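Local coordinates for protein-tyrosine-phosphatase PTP1 (Arabidopsis thaliana, PDB 6KRW) that dephosphorylates tyrosine residues of proteins, including MAP kinases such as MPK6, and in association with MKP1 represses salicylic acid and camalexin biosynthesis, at residues D67-D72 / K87-A92; N74-N79 / W121-Q126; S93-S98 / R275-G280; Q105-Q110 / L230-V235. One frame throughout, in Å; residues are numbered along the deposited sequence.

Contact 1 of 4, residues D67-D72 / K87-A92; sequences DVVPFD and KGYVNA
The phosphotyrosine-recognition loop of the classical tyrosine phosphatase fold is tied here to the core, Val68 O meeting the amide of Asn91 and Pro70 lying against Tyr89. Asn91 ND2 donates to Val68 O at 2.8 Å with an N-H...O angle of 169°, and it lands in the carbonyl plane on a lone pair; the acceptor is also almost in the plane of the Asn91 amide. CG of Asn91 stands anti to its own backbone N (chi1 -168°), which carries the amide out to the loop from a corner of the chain, Asn91 being the centre of an inverse gamma turn. ND2 has a second acceptor in Asn63 OD1, while OD1 receives Arg278 NH2, so both polar atoms of this buried amide are occupied.

Tyr89-Val90-Asn91-Ala92 matches the Tyr-x-Asn-Ala motif of classical tyrosine phosphatases and leads into the strand at the margin of the sheet; the loop opposite carries Val68, whose side chain comes about 4 Å from that of Ile241 (nearest atoms), a residue that probably binds substrate, as in related phosphatases. Pro70 is the apolar wedge of the contact. Its CG meets the Tyr89 ring obliquely, 3.7 Å from CE1, and its CD lies 3.1 Å from Tyr89 OH. The same CD is also 3.5 Å from Asn91 OD1, and CB reaches Ala92 O at 3.5 Å. The Tyr89 hydroxyl is hydrogen-bonded to Asn63 OD1, the same oxygen that takes Asn91 ND2. Val69 turns its CG1 across the Asn91 amide, 4.1 Å from ND2, and packs beyond on Ala54 and Met55.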
loop_
_atom_site.group_PDB
_atom_site.type_symbol
_atom_site.label_atom_id
_atom_site.label_comp_id
_atom_site.label_asym_id
_atom_site.label_seq_id
_atom_site.Cartn_x
_atom_site.Cartn_y
_atom_site.Cartn_z
ATOM N N ASP A 67 9.126 10.490 -12.440
ATOM C CA ASP A 67 9.736 10.949 -11.167
ATOM C C ASP A 67 9.217 10.111 -9.993
ATOM O O ASP A 67 9.464 10.494 -8.828
ATOM C CB ASP A 67 9.453 12.439 -10.979
ATOM C CG ASP A 67 7.969 12.796 -10.984
ATOM O OD1 ASP A 67 7.150 11.943 -11.369
ATOM O OD2 ASP A 67 7.649 13.933 -10.620
ATOM N N VAL A 68 8.517 9.007 -10.252
ATOM C CA VAL A 68 8.080 8.114 -9.148
ATOM C C VAL A 68 8.624 6.726 -9.439
ATOM O O VAL A 68 8.094 5.993 -10.282
ATOM C CB VAL A 68 6.557 8.077 -8.947
ATOM C CG1 VAL A 68 6.225 7.170 -7.763
ATOM C CG2 VAL A 68 6.001 9.477 -8.738
ATOM N N VAL A 69 9.749 6.415 -8.819
ATOM C CA VAL A 69 10.540 5.201 -9.076
ATOM C C VAL A 69 11.067 4.729 -7.728
ATOM O O VAL A 69 11.224 5.537 -6.802
ATOM C CB VAL A 69 11.705 5.467 -10.038
ATOM C CG1 VAL A 69 11.219 5.795 -11.431
ATOM C CG2 VAL A 69 12.631 6.559 -9.525
ATOM N N PRO A 70 11.345 3.415 -7.606
ATOM C CA PRO A 70 11.924 2.880 -6.378
ATOM C C PRO A 70 13.436 3.157 -6.307
ATOM O O PRO A 70 14.109 3.150 -7.318
ATOM C CB PRO A 70 11.669 1.376 -6.475
ATOM C CG PRO A 70 11.776 1.119 -7.976
ATOM C CD PRO A 70 11.124 2.356 -8.607
ATOM N N PHE A 71 13.873 3.350 -5.078
ATOM C CA PHE A 71 15.328 3.403 -4.788
ATOM C C PHE A 71 15.961 2.056 -5.064
ATOM O O PHE A 71 15.375 0.984 -4.795
ATOM C CB PHE A 71 15.514 3.789 -3.326
ATOM C CG PHE A 71 14.883 5.087 -2.928
ATOM C CD1 PHE A 71 15.087 6.247 -3.670
ATOM C CD2 PHE A 71 14.121 5.189 -1.778
ATOM C CE1 PHE A 71 14.509 7.446 -3.285
ATOM C CE2 PHE A 71 13.528 6.381 -1.394
ATOM C CZ PHE A 71 13.723 7.506 -2.148
ATOM N N ASP A 72 17.206 2.073 -5.525
ATOM C CA ASP A 72 17.966 0.819 -5.697
ATOM C C ASP A 72 18.021 0.029 -4.392
ATOM O O ASP A 72 17.974 -1.218 -4.449
ATOM C CB ASP A 72 19.385 1.113 -6.176
ATOM C CG ASP A 72 19.476 1.719 -7.559
ATOM O OD1 ASP A 72 18.609 1.431 -8.401
ATOM O OD2 ASP A 72 20.441 2.455 -7.845
ATOM N N LYS A 87 17.908 -6.101 -14.870
ATOM C CA LYS A 87 18.223 -6.289 -13.432
ATOM C C LYS A 87 16.932 -6.556 -12.640
ATOM O O LYS A 87 16.805 -6.075 -11.511
ATOM C CB LYS A 87 19.016 -5.098 -12.886
ATOM C CG LYS A 87 20.332 -4.810 -13.611
ATOM C CD LYS A 87 21.132 -3.695 -12.979
ATOM C CE LYS A 87 22.485 -3.491 -13.629
ATOM N NZ LYS A 87 22.377 -2.715 -14.882
ATOM N N GLY A 88 15.992 -7.295 -13.246
ATOM C CA GLY A 88 14.817 -7.730 -12.483
ATOM C C GLY A 88 13.847 -6.604 -12.166
ATOM O O GLY A 88 13.102 -6.731 -11.186
ATOM N N TYR A 89 13.855 -5.542 -12.954
ATOM C CA TYR A 89 13.218 -4.280 -12.531
ATOM C C TYR A 89 11.679 -4.361 -12.581
ATOM O O TYR A 89 11.077 -4.723 -13.593
ATOM C CB TYR A 89 13.686 -3.114 -13.400
ATOM C CG TYR A 89 13.024 -1.843 -12.977
ATOM C CD1 TYR A 89 13.368 -1.227 -11.793
ATOM C CD2 TYR A 89 11.961 -1.306 -13.702
ATOM C CE1 TYR A 89 12.721 -0.089 -11.350
ATOM C CE2 TYR A 89 11.300 -0.170 -13.272
ATOM C CZ TYR A 89 11.662 0.436 -12.084
ATOM O OH TYR A 89 11.043 1.544 -11.609
ATOM N N VAL A 90 11.089 -3.958 -11.482
ATOM C CA VAL A 90 9.659 -3.597 -11.387
ATOM C C VAL A 90 9.560 -2.339 -10.535
ATOM O O VAL A 90 10.363 -2.153 -9.593
ATOM C CB VAL A 90 8.848 -4.781 -10.856
ATOM C CG1 VAL A 90 9.340 -5.302 -9.547
ATOM C CG2 VAL A 90 7.365 -4.431 -10.747
ATOM N N ASN A 91 8.628 -1.454 -10.851
ATOM C CA ASN A 91 8.429 -0.210 -10.083
ATOM C C ASN A 91 7.715 -0.570 -8.790
ATOM O O ASN A 91 6.474 -0.512 -8.728
ATOM C CB ASN A 91 7.761 0.861 -10.917
ATOM C CG ASN A 91 7.811 2.207 -10.241
ATOM O OD1 ASN A 91 7.607 2.314 -9.029
ATOM N ND2 ASN A 91 8.054 3.246 -11.030
ATOM N N ALA A 92 8.467 -0.968 -7.774
ATOM C CA ALA A 92 7.891 -1.519 -6.540
ATOM C C ALA A 92 8.936 -1.393 -5.442
ATOM O O ALA A 92 10.146 -1.645 -5.739
ATOM C CB ALA A 92 7.492 -2.962 -6.714
#

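Contact 2 of 4, residues N74-N79 / W121-Q126; sequences NRIVLN and WEMVIQ
Leu78 and Met123 bring the two backbones nearest each other, their CA atoms 6.2 Å apart, where the chain leaving the short, weakly bonded strand 75-77 passes the last turn and a half of helix 117-126. This helix covers one face of the central sheet of the phosphatase domain, and residues 74-79 lie against its flank. Ile76 and Met123 cross at about a right angle: Ile76 CG2 touches Met123 SD at 3.7 Å. Leu78 reaches the helix with one branch, CD2, which sits 3.6 Å from Met123 N and also touches the CB and CG carbons of Glu122.

The polar end of the contact is the Gln126 amide. Its OE1 accepts Asn79 N at 2.9 Å, an almost straight bond (169°), and a water that also donates to Val77 O. NE2 gives one proton to Glu122 OE2, 2.8 Å away one turn earlier, and bonds Pro80 O as well; the carboxylate oxygen is held in addition by Tyr186 OH. A leucine in place of this glutamine would probably leave Asn79 N and Pro80 O without these partners and set the Glu122 carboxylate freer to turn. Extended beyond CG (chi2 -171°), the Gln126 chain carries its amide out to the Asn79 backbone, where Asn79 N approaches OE1 with a tilt of 17° from the carbonyl plane.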
loop_
_atom_site.group_PDB
_atom_site.type_symbol
_atom_site.label_atom_id
_atom_site.label_comp_id
_atom_site.label_asym_id
_atom_site.label_seq_id
_atom_site.Cartn_x
_atom_site.Cartn_y
_atom_site.Cartn_z
ATOM N N ASN A 74 16.054 -0.650 -1.989
ATOM C CA ASN A 74 14.919 -1.465 -1.470
ATOM C C ASN A 74 13.929 -1.773 -2.580
ATOM O O ASN A 74 12.802 -2.158 -2.204
ATOM C CB ASN A 74 14.242 -0.808 -0.279
ATOM C CG ASN A 74 13.467 0.436 -0.685
ATOM O OD1 ASN A 74 13.914 1.177 -1.567
ATOM N ND2 ASN A 74 12.323 0.674 -0.028
ATOM N N ARG A 75 14.288 -1.682 -3.830
ATOM C CA ARG A 75 13.371 -2.046 -4.924
ATOM C C ARG A 75 13.136 -3.545 -4.853
ATOM O O ARG A 75 13.999 -4.333 -4.413
ATOM C CB ARG A 75 13.915 -1.640 -6.282
ATOM C CG ARG A 75 15.169 -2.367 -6.734
ATOM C CD ARG A 75 15.718 -1.801 -8.021
ATOM N NE ARG A 75 16.845 -2.606 -8.472
ATOM C CZ ARG A 75 16.794 -3.654 -9.251
ATOM N NH1 ARG A 75 15.627 -4.070 -9.765
ATOM N NH2 ARG A 75 17.912 -4.317 -9.516
ATOM N N ILE A 76 11.950 -3.967 -5.269
ATOM C CA ILE A 76 11.655 -5.399 -5.408
ATOM C C ILE A 76 12.229 -5.906 -6.724
ATOM O O ILE A 76 11.982 -5.322 -7.773
ATOM C CB ILE A 76 10.132 -5.647 -5.349
ATOM C CG1 ILE A 76 9.516 -5.049 -4.085
ATOM C CG2 ILE A 76 9.829 -7.133 -5.486
ATOM C CD1 ILE A 76 10.047 -5.616 -2.768
ATOM N N VAL A 77 13.022 -6.973 -6.649
ATOM C CA VAL A 77 13.698 -7.533 -7.825
ATOM C C VAL A 77 12.979 -8.812 -8.252
ATOM O O VAL A 77 12.781 -9.710 -7.430
ATOM C CB VAL A 77 15.169 -7.810 -7.473
ATOM C CG1 VAL A 77 15.898 -8.393 -8.655
ATOM C CG2 VAL A 77 15.864 -6.577 -6.934
ATOM N N LEU A 78 12.699 -8.911 -9.533
ATOM C CA LEU A 78 12.238 -10.188 -10.136
ATOM C C LEU A 78 13.458 -11.105 -10.247
ATOM O O LEU A 78 14.438 -10.724 -10.911
ATOM C CB LEU A 78 11.597 -9.942 -11.497
ATOM C CG LEU A 78 10.310 -9.121 -11.469
ATOM C CD1 LEU A 78 9.865 -8.841 -12.881
ATOM C CD2 LEU A 78 9.213 -9.801 -10.657
ATOM N N ASN A 79 13.377 -12.278 -9.644
ATOM C CA ASN A 79 14.485 -13.262 -9.622
ATOM C C ASN A 79 13.838 -14.626 -9.478
ATOM O O ASN A 79 13.404 -14.972 -8.382
ATOM C CB ASN A 79 15.469 -12.970 -8.486
ATOM C CG ASN A 79 16.681 -13.873 -8.528
ATOM O OD1 ASN A 79 16.736 -14.774 -9.361
ATOM N ND2 ASN A 79 17.651 -13.632 -7.649
ATOM N N TRP A 121 2.376 -9.792 -11.853
ATOM C CA TRP A 121 1.944 -11.099 -11.334
ATOM C C TRP A 121 3.136 -11.974 -10.986
ATOM O O TRP A 121 3.017 -12.751 -10.025
ATOM C CB TRP A 121 0.968 -11.763 -12.308
ATOM C CG TRP A 121 -0.375 -11.109 -12.250
ATOM C CD1 TRP A 121 -0.996 -10.404 -13.238
ATOM C CD2 TRP A 121 -1.257 -11.101 -11.121
ATOM N NE1 TRP A 121 -2.224 -9.964 -12.805
ATOM C CE2 TRP A 121 -2.410 -10.379 -11.513
ATOM C CE3 TRP A 121 -1.186 -11.636 -9.826
ATOM C CZ2 TRP A 121 -3.479 -10.180 -10.638
ATOM C CZ3 TRP A 121 -2.245 -11.437 -8.964
ATOM C CH2 TRP A 121 -3.366 -10.705 -9.367
ATOM N N GLU A 122 4.244 -11.843 -11.731
ATOM C CA GLU A 122 5.467 -12.602 -11.394
ATOM C C GLU A 122 5.935 -12.156 -10.004
ATOM O O GLU A 122 6.295 -13.023 -9.192
ATOM C CB GLU A 122 6.537 -12.357 -12.441
ATOM C CG GLU A 122 7.772 -13.183 -12.199
ATOM C CD GLU A 122 7.663 -14.653 -12.539
ATOM O OE1 GLU A 122 6.894 -14.981 -13.429
ATOM O OE2 GLU A 122 8.411 -15.463 -11.947
ATOM N N MET A 123 5.878 -10.855 -9.730
ATOM C CA MET A 123 6.253 -10.336 -8.387
ATOM C C MET A 123 5.318 -10.932 -7.321
ATOM O O MET A 123 5.773 -11.364 -6.258
ATOM C CB MET A 123 6.171 -8.810 -8.362
ATOM C CG MET A 123 6.477 -8.239 -7.003
ATOM S SD MET A 123 6.482 -6.421 -6.993
ATOM C CE MET A 123 4.725 -6.083 -7.229
ATOM N N VAL A 124 4.008 -10.961 -7.590
ATOM C CA VAL A 124 3.020 -11.514 -6.618
ATOM C C VAL A 124 3.396 -12.961 -6.288
ATOM O O VAL A 124 3.378 -13.339 -5.103
ATOM C CB VAL A 124 1.594 -11.434 -7.192
ATOM C CG1 VAL A 124 0.617 -12.212 -6.337
ATOM C CG2 VAL A 124 1.151 -9.998 -7.371
ATOM N N ILE A 125 3.684 -13.758 -7.310
ATOM C CA ILE A 125 4.020 -15.190 -7.082
ATOM C C ILE A 125 5.358 -15.288 -6.348
ATOM O O ILE A 125 5.430 -16.015 -5.338
ATOM C CB ILE A 125 4.028 -15.951 -8.413
ATOM C CG1 ILE A 125 2.630 -15.941 -9.035
ATOM C CG2 ILE A 125 4.565 -17.361 -8.213
ATOM C CD1 ILE A 125 2.593 -16.501 -10.446
ATOM N N GLN A 126 6.388 -14.590 -6.835
ATOM C CA GLN A 126 7.752 -14.731 -6.268
ATOM C C GLN A 126 7.777 -14.277 -4.809
ATOM O O GLN A 126 8.490 -14.898 -4.015
ATOM C CB GLN A 126 8.742 -13.924 -7.099
ATOM C CG GLN A 126 9.033 -14.531 -8.471
ATOM C CD GLN A 126 10.173 -13.838 -9.175
ATOM O OE1 GLN A 126 10.790 -12.919 -8.625
ATOM N NE2 GLN A 126 10.449 -14.275 -10.395
HETATM O O HOH W 1 10.147 -10.748 -6.950
#

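Contact 3 of 4, residues S93-S98 / R275-G280; sequences SLIKTS and RKQRIG
Gln277 and Lys96 pair side chain to backbone in two bonds: Gln277 OE1 accepts Lys96 N at 2.8 Å, and Gln277 NE2 donates to Lys96 O at 2.9 Å. The terminal amide thus occupies both the N-H and the C=O of one residue, as a neighbouring strand would. In the NE2 bond Lys96 O lies near the Gln277 amide plane but NE2 stands 36° above the Lys96 carbonyl plane; in the other, Lys96 N is tilted 19° from the Gln277 carbonyl plane. An extended chain (chi2 -180°) carries the amide this far, and Ile95 CD1 packs on its root, 3.8 Å from Gln277 CB.

Beside it Arg278 runs straight from CG to NE alongside Ser93. NH1 donates to Ser93 OG at 2.9 Å, the oxygen meeting the guanidinium edge close to its plane. Ser93 OG in turn donates to a water at 2.7 Å, and that water donates to Gln277 O. Ser93 and Ile95 belong to the strand 92-95 at one margin of the sheet, and Gln277 and Arg278 lie near the C-terminal end of helix 267-277, so the arrangement joins the sheet to the segment leading to the Q-loop, which carries Gln283.

Further out, the rest of the guanidinium addresses the phosphate-binding P-loop: Arg278 NE bonds Gly240 O and NH2 bonds Ala239 O, both probably part of the substrate site, as in relatives, so the arginine links the strand to the signature loop. Gln277 O has another donor in Asn74 ND2, and Gly280 O takes Gln283 NE2.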
loop_
_atom_site.group_PDB
_atom_site.type_symbol
_atom_site.label_atom_id
_atom_site.label_comp_id
_atom_site.label_asym_id
_atom_site.label_seq_id
_atom_site.Cartn_x
_atom_site.Cartn_y
_atom_site.Cartn_z
ATOM N N SER A 93 8.503 -1.005 -4.265
ATOM C CA SER A 93 9.380 -0.710 -3.111
ATOM C C SER A 93 8.955 -1.515 -1.902
ATOM O O SER A 93 7.748 -1.605 -1.604
ATOM C CB SER A 93 9.264 0.754 -2.772
ATOM O OG SER A 93 9.599 1.573 -3.858
ATOM N N LEU A 94 9.882 -2.110 -1.170
ATOM C CA LEU A 94 9.623 -2.698 0.144
ATOM C C LEU A 94 9.453 -1.635 1.205
ATOM O O LEU A 94 10.377 -0.823 1.430
ATOM C CB LEU A 94 10.745 -3.631 0.562
ATOM C CG LEU A 94 10.478 -4.386 1.853
ATOM C CD1 LEU A 94 9.305 -5.340 1.696
ATOM C CD2 LEU A 94 11.723 -5.112 2.304
ATOM N N ILE A 95 8.290 -1.602 1.846
ATOM C CA ILE A 95 7.997 -0.703 2.967
ATOM C C ILE A 95 7.971 -1.546 4.208
ATOM O O ILE A 95 7.089 -2.394 4.372
ATOM C CB ILE A 95 6.680 0.070 2.764
ATOM C CG1 ILE A 95 6.563 0.672 1.375
ATOM C CG2 ILE A 95 6.499 1.098 3.861
ATOM C CD1 ILE A 95 7.637 1.672 1.030
ATOM N N LYS A 96 8.950 -1.347 5.088
ATOM C CA LYS A 96 9.135 -2.196 6.273
ATOM C C LYS A 96 9.650 -1.307 7.397
ATOM O O LYS A 96 10.701 -0.701 7.233
ATOM C CB LYS A 96 10.056 -3.374 5.963
ATOM C CG LYS A 96 10.312 -4.323 7.114
ATOM C CD LYS A 96 11.171 -5.504 6.719
ATOM C CE LYS A 96 11.319 -6.491 7.856
ATOM N NZ LYS A 96 12.180 -7.644 7.491
ATOM N N THR A 97 8.968 -1.274 8.516
ATOM C CA THR A 97 9.340 -0.426 9.663
ATOM C C THR A 97 9.919 -1.293 10.783
ATOM O O THR A 97 10.621 -0.773 11.622
ATOM C CB THR A 97 8.133 0.358 10.167
ATOM O OG1 THR A 97 7.164 -0.595 10.633
ATOM C CG2 THR A 97 7.540 1.234 9.094
ATOM N N SER A 98 9.586 -2.564 10.826
ATOM C CA SER A 98 9.776 -3.400 12.034
ATOM C C SER A 98 10.060 -4.839 11.625
ATOM O O SER A 98 9.693 -5.229 10.523
ATOM C CB SER A 98 8.588 -3.390 12.969
ATOM O OG SER A 98 7.858 -2.170 12.983
ATOM N N ARG A 275 9.166 7.830 3.450
ATOM C CA ARG A 275 9.789 8.605 2.349
ATOM C C ARG A 275 11.253 8.178 2.102
ATOM O O ARG A 275 11.682 8.248 0.977
ATOM C CB ARG A 275 9.611 10.099 2.597
ATOM C CG ARG A 275 8.184 10.564 2.371
ATOM C CD ARG A 275 8.004 11.977 2.838
ATOM N NE ARG A 275 6.698 12.455 2.419
ATOM C CZ ARG A 275 6.370 13.718 2.273
ATOM N NH1 ARG A 275 7.247 14.684 2.456
ATOM N NH2 ARG A 275 5.150 14.065 1.899
ATOM N N LYS A 276 11.926 7.655 3.127
ATOM C CA LYS A 276 13.281 7.084 2.934
ATOM C C LYS A 276 13.180 5.752 2.204
ATOM O O LYS A 276 14.185 5.253 1.679
ATOM C CB LYS A 276 13.979 6.950 4.285
ATOM C CG LYS A 276 14.372 8.269 4.929
ATOM C CD LYS A 276 15.502 8.167 5.919
ATOM C CE LYS A 276 15.378 7.028 6.914
ATOM N NZ LYS A 276 16.121 7.329 8.170
ATOM N N GLN A 277 11.945 5.197 2.102
ATOM C CA GLN A 277 11.719 3.900 1.433
ATOM C C GLN A 277 10.997 4.032 0.081
ATOM O O GLN A 277 11.138 3.118 -0.723
ATOM C CB GLN A 277 10.979 2.944 2.379
ATOM C CG GLN A 277 11.815 2.667 3.643
ATOM C CD GLN A 277 11.182 1.728 4.640
ATOM O OE1 GLN A 277 10.164 1.113 4.375
ATOM N NE2 GLN A 277 11.815 1.503 5.773
ATOM N N ARG A 278 10.312 5.137 -0.150
ATOM C CA ARG A 278 9.725 5.386 -1.491
ATOM C C ARG A 278 9.457 6.888 -1.560
ATOM O O ARG A 278 8.773 7.431 -0.675
ATOM C CB ARG A 278 8.457 4.555 -1.765
ATOM C CG ARG A 278 7.997 4.652 -3.207
ATOM C CD ARG A 278 6.859 3.632 -3.406
ATOM N NE ARG A 278 6.169 3.704 -4.699
ATOM C CZ ARG A 278 6.601 3.220 -5.847
ATOM N NH1 ARG A 278 7.771 2.593 -5.930
ATOM N NH2 ARG A 278 5.869 3.336 -6.949
ATOM N N ILE A 279 9.991 7.529 -2.581
ATOM C CA ILE A 279 9.919 9.002 -2.679
ATOM C C ILE A 279 8.460 9.463 -2.623
ATOM O O ILE A 279 7.599 8.887 -3.350
ATOM C CB ILE A 279 10.647 9.517 -3.930
ATOM C CG1 ILE A 279 10.764 11.040 -3.881
ATOM C CG2 ILE A 279 10.012 8.986 -5.204
ATOM C CD1 ILE A 279 11.696 11.637 -4.889
ATOM N N GLY A 280 8.195 10.448 -1.786
ATOM C CA GLY A 280 6.915 11.187 -1.848
ATOM C C GLY A 280 5.748 10.475 -1.185
ATOM O O GLY A 280 4.590 10.909 -1.388
HETATM O O HOH W 2 12.068 2.399 -3.109
#

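Contact 4 of 4, residues Q105-Q110 / L230-V235; sequences QFIATQ and LGPIIV
Ile107 O takes one hydrogen bond, from Val235 N at 2.9 Å and nearly straight (172°), and a weaker CA-H...O contact from Ile234 CA at 3.4 Å. Ile233 O is used likewise, receiving Ile107 N at 2.9 Å. Phe106 CA lies 3.1 Å from Ile233 O in a CA-H...O contact. With Ile233 N on Gln105 O and the longer Thr109 N on Val235 O, the four bonds make a parallel ladder between strands 106-109 and 233-235, which run 22° apart.

This ladder lies inside the sheet. Helix 117-126 makes the crossover from strand 106-109 to the parallel strand 131-134, on the other side of 233-236, and Val235 lies two residues before Cys237, the nucleophile of the P-loop. Phe106, Ala108, Ile233 and Val235 face helix 242-259. There Phe106 and Val235 run side by side, CD2 of the ring 3.9 Å from Val235 CG2, and His251 meets the ring edge-to-face. Ile107 and Ile234 face helix 117-126 instead.

At the start of the ladder Gln105 lies alongside Pro232, both pointing the same way. Gln105 CG stands between backbone N and carbonyl carbon (chi1 69°), which lays the chain along the proline ring, NE2 3.8 Å from Pro232 CG. A glycine here would probably lose this cover of the Pro232 ring and open a gap beside it. Pro232 CB also touches Ile107 CG1, at 3.8 Å. A water bridges Gln105 N and Gly231 O just beyond the last direct bond.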
loop_
_atom_site.group_PDB
_atom_site.type_symbol
_atom_site.label_atom_id
_atom_site.label_comp_id
_atom_site.label_asym_id
_atom_site.label_seq_id
_atom_site.Cartn_x
_atom_site.Cartn_y
_atom_site.Cartn_z
ATOM N N GLN A 105 4.556 -6.010 6.473
ATOM C CA GLN A 105 5.385 -5.281 5.510
ATOM C C GLN A 105 4.558 -5.104 4.241
ATOM O O GLN A 105 3.615 -5.929 3.985
ATOM C CB GLN A 105 6.709 -6.001 5.284
ATOM C CG GLN A 105 6.621 -7.311 4.558
ATOM C CD GLN A 105 7.931 -8.061 4.529
ATOM O OE1 GLN A 105 9.026 -7.459 4.608
ATOM N NE2 GLN A 105 7.829 -9.379 4.373
ATOM N N PHE A 106 4.862 -4.070 3.502
ATOM C CA PHE A 106 4.145 -3.743 2.257
ATOM C C PHE A 106 5.079 -3.731 1.073
ATOM O O PHE A 106 6.276 -3.425 1.188
ATOM C CB PHE A 106 3.439 -2.396 2.332
ATOM C CG PHE A 106 2.720 -2.147 3.622
ATOM C CD1 PHE A 106 3.345 -1.530 4.688
ATOM C CD2 PHE A 106 1.384 -2.506 3.771
ATOM C CE1 PHE A 106 2.695 -1.295 5.880
ATOM C CE2 PHE A 106 0.715 -2.249 4.956
ATOM C CZ PHE A 106 1.359 -1.646 6.016
ATOM N N ILE A 107 4.536 -3.991 -0.088
ATOM C CA ILE A 107 5.107 -3.604 -1.384
ATOM C C ILE A 107 4.299 -2.454 -1.942
ATOM O O ILE A 107 3.112 -2.668 -2.302
ATOM C CB ILE A 107 5.257 -4.772 -2.348
ATOM C CG1 ILE A 107 6.283 -5.776 -1.821
ATOM C CG2 ILE A 107 5.631 -4.279 -3.725
ATOM C CD1 ILE A 107 6.342 -7.049 -2.631
ATOM N N ALA A 108 4.865 -1.264 -1.953
ATOM C CA ALA A 108 4.229 -0.077 -2.551
ATOM C C ALA A 108 4.607 -0.049 -4.008
ATOM O O ALA A 108 5.810 -0.066 -4.322
ATOM C CB ALA A 108 4.624 1.178 -1.830
ATOM N N THR A 109 3.618 -0.064 -4.904
ATOM C CA THR A 109 3.925 -0.178 -6.336
ATOM C C THR A 109 2.958 0.693 -7.144
ATOM O O THR A 109 1.945 1.133 -6.598
ATOM C CB THR A 109 3.927 -1.656 -6.742
ATOM O OG1 THR A 109 4.382 -1.778 -8.078
ATOM C CG2 THR A 109 2.556 -2.287 -6.624
ATOM N N GLN A 110 3.292 0.978 -8.380
ATOM C CA GLN A 110 2.429 1.762 -9.287
ATOM C C GLN A 110 1.302 0.870 -9.805
ATOM O O GLN A 110 1.389 -0.345 -9.713
ATOM C CB GLN A 110 3.249 2.291 -10.458
ATOM C CG GLN A 110 3.705 1.191 -11.384
ATOM C CD GLN A 110 4.622 1.661 -12.480
ATOM O OE1 GLN A 110 5.070 2.809 -12.492
ATOM N NE2 GLN A 110 4.836 0.780 -13.443
ATOM N N LEU A 230 2.738 -14.317 6.274
ATOM C CA LEU A 230 2.236 -14.915 5.000
ATOM C C LEU A 230 2.913 -14.234 3.810
ATOM O O LEU A 230 3.013 -14.853 2.742
ATOM C CB LEU A 230 0.725 -14.722 4.882
ATOM C CG LEU A 230 -0.165 -15.932 5.084
ATOM C CD1 LEU A 230 0.059 -16.541 6.456
ATOM C CD2 LEU A 230 -1.605 -15.482 4.885
ATOM N N GLY A 231 3.310 -12.979 3.979
ATOM C CA GLY A 231 4.037 -12.271 2.917
ATOM C C GLY A 231 3.663 -10.802 2.894
ATOM O O GLY A 231 2.792 -10.357 3.638
ATOM N N PRO A 232 4.367 -9.995 2.079
ATOM C CA PRO A 232 4.077 -8.577 1.975
ATOM C C PRO A 232 2.662 -8.324 1.433
ATOM O O PRO A 232 2.189 -9.047 0.595
ATOM C CB PRO A 232 5.141 -8.023 1.012
ATOM C CG PRO A 232 6.193 -9.104 0.924
ATOM C CD PRO A 232 5.450 -10.409 1.179
ATOM N N ILE A 233 2.042 -7.268 1.938
ATOM C CA ILE A 233 0.761 -6.742 1.393
ATOM C C ILE A 233 1.088 -5.775 0.269
ATOM O O ILE A 233 1.773 -4.780 0.511
ATOM C CB ILE A 233 -0.064 -6.053 2.486
ATOM C CG1 ILE A 233 -0.498 -7.062 3.544
ATOM C CG2 ILE A 233 -1.225 -5.280 1.888
ATOM C CD1 ILE A 233 -1.092 -6.431 4.757
ATOM N N ILE A 234 0.630 -6.075 -0.932
ATOM C CA ILE A 234 0.750 -5.126 -2.048
ATOM C C ILE A 234 -0.222 -3.988 -1.830
ATOM O O ILE A 234 -1.391 -4.250 -1.586
ATOM C CB ILE A 234 0.595 -5.819 -3.402
ATOM C CG1 ILE A 234 1.784 -6.736 -3.672
ATOM C CG2 ILE A 234 0.435 -4.796 -4.495
ATOM C CD1 ILE A 234 1.575 -7.672 -4.852
ATOM N N VAL A 235 0.237 -2.767 -1.946
ATOM C CA VAL A 235 -0.625 -1.565 -1.916
ATOM C C VAL A 235 -0.304 -0.735 -3.125
ATOM O O VAL A 235 0.893 -0.460 -3.370
ATOM C CB VAL A 235 -0.542 -0.751 -0.625
ATOM C CG1 VAL A 235 -1.562 0.363 -0.618
ATOM C CG2 VAL A 235 -0.654 -1.605 0.617
HETATM O O HOH W 3 3.619 -8.680 5.899
#

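How the contacts relate
All four contacts surround one end of the central sheet, with centres 10 to 16 Å apart. Contacts 3 and 4 share it directly, since strands 92-95 and 106-109 are antiparallel neighbours, and contact 4 is nested inside the loop that contact 3 closes. Contact 1 closes before either of them opens and feeds strand 92-95 through residues 87-92. Contact 2 alternates with contacts 1, 3 and 4 along the chain; its helix packs on contact 4 where Val124 meets Ile234, and its strand residues pair with those of contact 1. Recognition loop, Q-loop approach and the strand leading to the catalytic cysteine are thereby assembled on one framework.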